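Local coordinates for hemolysin activator protein CdiB (Acinetobacter baumannii ACICU, PDB 6WIL) that probably secretes a contact-dependent growth inhibition toxin across the outer membrane, as a two-partner secretion transporter of the Omp85 type, at residues L174-G177 with L178-K182. Residues are numbered along the deposited sequence; the frame is centred on the assembly and turned at random.
Sequences LDQG and LENLK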
ATOM      1  N   LEU A 174      12.092  -8.627 -12.222  1.00 35.91           N
ATOM      2  CA  LEU A 174      11.357  -9.883 -12.099  1.00 49.42           C
ATOM      3  C   LEU A 174      10.287  -9.781 -11.019  1.00 41.90           C
ATOM      4  O   LEU A 174       9.147 -10.218 -11.215  1.00 32.62           O
ATOM      5  CB  LEU A 174      12.313 -11.034 -11.787  1.00 41.41           C
ATOM      6  CG  LEU A 174      13.441 -11.336 -12.774  1.00 53.86           C
ATOM      7  CD1 LEU A 174      14.097 -12.669 -12.434  1.00 49.26           C
ATOM      8  CD2 LEU A 174      12.925 -11.331 -14.202  1.00 46.93           C
ATOM      9  N   ASP A 175      10.643  -9.210  -9.864  1.00 35.51           N
ATOM     10  CA  ASP A 175       9.692  -9.099  -8.763  1.00 40.13           C
ATOM     11  C   ASP A 175       8.553  -8.150  -9.108  1.00 41.05           C
ATOM     12  O   ASP A 175       7.395  -8.413  -8.765  1.00 37.60           O
ATOM     13  CB  ASP A 175      10.405  -8.629  -7.495  1.00 42.10           C
ATOM     14  CG  ASP A 175      11.212  -9.728  -6.830  1.00 50.08           C
ATOM     15  OD1 ASP A 175      11.149 -10.889  -7.288  1.00 54.01           O
ATOM     16  OD2 ASP A 175      11.910  -9.425  -5.838  1.00 63.24           O
ATOM     17  N   GLN A 176       8.865  -7.037  -9.774  1.00 33.60           N
ATOM     18  CA  GLN A 176       7.824  -6.103 -10.182  1.00 40.00           C
ATOM     19  C   GLN A 176       6.841  -6.767 -11.134  1.00 46.22           C
ATOM     20  O   GLN A 176       5.622  -6.712 -10.927  1.00 34.77           O
ATOM     21  CB  GLN A 176       8.452  -4.873 -10.832  1.00 30.39           C
ATOM     22  CG  GLN A 176       7.448  -3.785 -11.135  1.00 33.49           C
ATOM     23  CD  GLN A 176       6.799  -3.242  -9.874  1.00 47.98           C
ATOM     24  OE1 GLN A 176       7.401  -3.256  -8.798  1.00 28.27           O
ATOM     25  NE2 GLN A 176       5.562  -2.768  -9.999  1.00 38.31           N
ATOM     26  N   GLY A 177       7.357  -7.406 -12.186  1.00 34.44           N
ATOM     27  CA  GLY A 177       6.486  -8.092 -13.124  1.00 39.93           C
ATOM     28  C   GLY A 177       5.711  -9.227 -12.482  1.00 38.07           C
ATOM     29  O   GLY A 177       4.534  -9.436 -12.783  1.00 42.24           O
ATOM     30  N   LEU A 178       6.360  -9.974 -11.587  1.00 31.94           N
ATOM     31  CA  LEU A 178       5.660 -11.027 -10.861  1.00 38.84           C
ATOM     32  C   LEU A 178       4.506 -10.464 -10.038  1.00 41.29           C
ATOM     33  O   LEU A 178       3.426 -11.063  -9.978  1.00 37.81           O
ATOM     34  CB  LEU A 178       6.645 -11.781  -9.970  1.00 37.58           C
ATOM     35  CG  LEU A 178       6.117 -12.891  -9.069  1.00 46.88           C
ATOM     36  CD1 LEU A 178       7.002 -14.115  -9.195  1.00 59.39           C
ATOM     37  CD2 LEU A 178       6.107 -12.401  -7.639  1.00 59.72           C
ATOM     38  N   GLU A 179       4.712  -9.309  -9.396  1.00 28.21           N
ATOM     39  CA  GLU A 179       3.644  -8.712  -8.598  1.00 34.31           C
ATOM     40  C   GLU A 179       2.487  -8.261  -9.476  1.00 21.20           C
ATOM     41  O   GLU A 179       1.318  -8.415  -9.102  1.00 29.35           O
ATOM     42  CB  GLU A 179       4.185  -7.538  -7.785  1.00 37.42           C
ATOM     43  CG  GLU A 179       4.619  -7.905  -6.382  1.00 60.59           C
ATOM     44  CD  GLU A 179       5.508  -6.846  -5.761  1.00 68.15           C
ATOM     45  OE1 GLU A 179       6.532  -7.214  -5.147  1.00 55.33           O
ATOM     46  OE2 GLU A 179       5.194  -5.644  -5.901  1.00 69.87           O
ATOM     47  N   ASN A 180       2.795  -7.705 -10.649  1.00 31.71           N
ATOM     48  CA  ASN A 180       1.753  -7.295 -11.581  1.00 41.62           C
ATOM     49  C   ASN A 180       0.930  -8.486 -12.057  1.00 40.81           C
ATOM     50  O   ASN A 180      -0.292  -8.380 -12.218  1.00 39.30           O
ATOM     51  CB  ASN A 180       2.375  -6.565 -12.770  1.00 28.89           C
ATOM     52  CG  ASN A 180       2.957  -5.228 -12.382  1.00 29.12           C
ATOM     53  OD1 ASN A 180       2.691  -4.721 -11.295  1.00 42.12           O
ATOM     54  ND2 ASN A 180       3.743  -4.637 -13.276  1.00 44.51           N
ATOM     55  N   LEU A 181       1.579  -9.632 -12.282  1.00 27.75           N
ATOM     56  CA  LEU A 181       0.850 -10.804 -12.754  1.00 30.21           C
ATOM     57  C   LEU A 181       0.047 -11.455 -11.637  1.00 35.96           C
ATOM     58  O   LEU A 181      -0.963 -12.115 -11.907  1.00 40.56           O
ATOM     59  CB  LEU A 181       1.808 -11.827 -13.367  1.00 29.96           C
ATOM     60  CG  LEU A 181       2.563 -11.428 -14.635  1.00 47.46           C
ATOM     61  CD1 LEU A 181       3.286 -12.629 -15.248  1.00 42.97           C
ATOM     62  CD2 LEU A 181       1.621 -10.795 -15.638  1.00 35.73           C
ATOM     63  N   LYS A 182       0.473 -11.294 -10.387  1.00 31.62           N
ATOM     64  CA  LYS A 182      -0.251 -11.896  -9.274  1.00 35.26           C
ATOM     65  C   LYS A 182      -1.547 -11.172  -8.945  1.00 31.74           C
ATOM     66  O   LYS A 182      -2.300 -11.650  -8.092  1.00 34.99           O
ATOM     67  CB  LYS A 182       0.639 -11.960  -8.033  1.00 32.99           C
ATOM     68  CG  LYS A 182       1.611 -13.125  -8.051  1.00 41.99           C
ATOM     69  CD  LYS A 182       2.729 -12.924  -7.049  1.00 50.12           C
ATOM     70  CE  LYS A 182       2.210 -12.790  -5.626  1.00 54.44           C
ATOM     71  NZ  LYS A 182       1.724 -14.082  -5.070  1.00 61.28           N
TER
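Gln-176 and Asn-180 meet one turn apart on helix 171-181, an alpha-helix of the second POTRA domain that packs against the mouth of the 16-stranded barrel. Four i to i+4 backbone bonds of 2.8 to 3.0 Å run from N of Leu-178, Glu-179, Asn-180 and Leu-181 to O of Leu-174, Asp-175, Gln-176 and Gly-177. The tightly packed part faces the barrel. Gln-176 CG lies anti to the backbone N (chi1 -173°) and the chain then bends at chi2, which brings NE2 to 3.7 Å from Asn-180 OD1. The two amide planes stand 78° apart. Both amide nitrogens, Gln-176 NE2 and Asn-180 ND2, donate to Gly-280 O; ND2 also reaches Gly-160 O. Arg-325 bonds Gln-176 OE1 and Glu-179 OE1, which also takes Gln-32 N; Glu-179 OE2 pairs with Lys-330. Asp-175 OD2, bonded to Tyr-35, lies 5.9 Å from Glu-179 OE1, and Arg-325, touching both acids, probably eases their repulsion. On the domain side, Leu-174 and the partly exposed Leu-178 rest on Met-189; Leu-178 also touches Gln-32. Lys-182 is the loose end. Its side chain stays at least 6.6 Å from 174-177, while Lys-182 N bonds Leu-178 O at 3.0 Å.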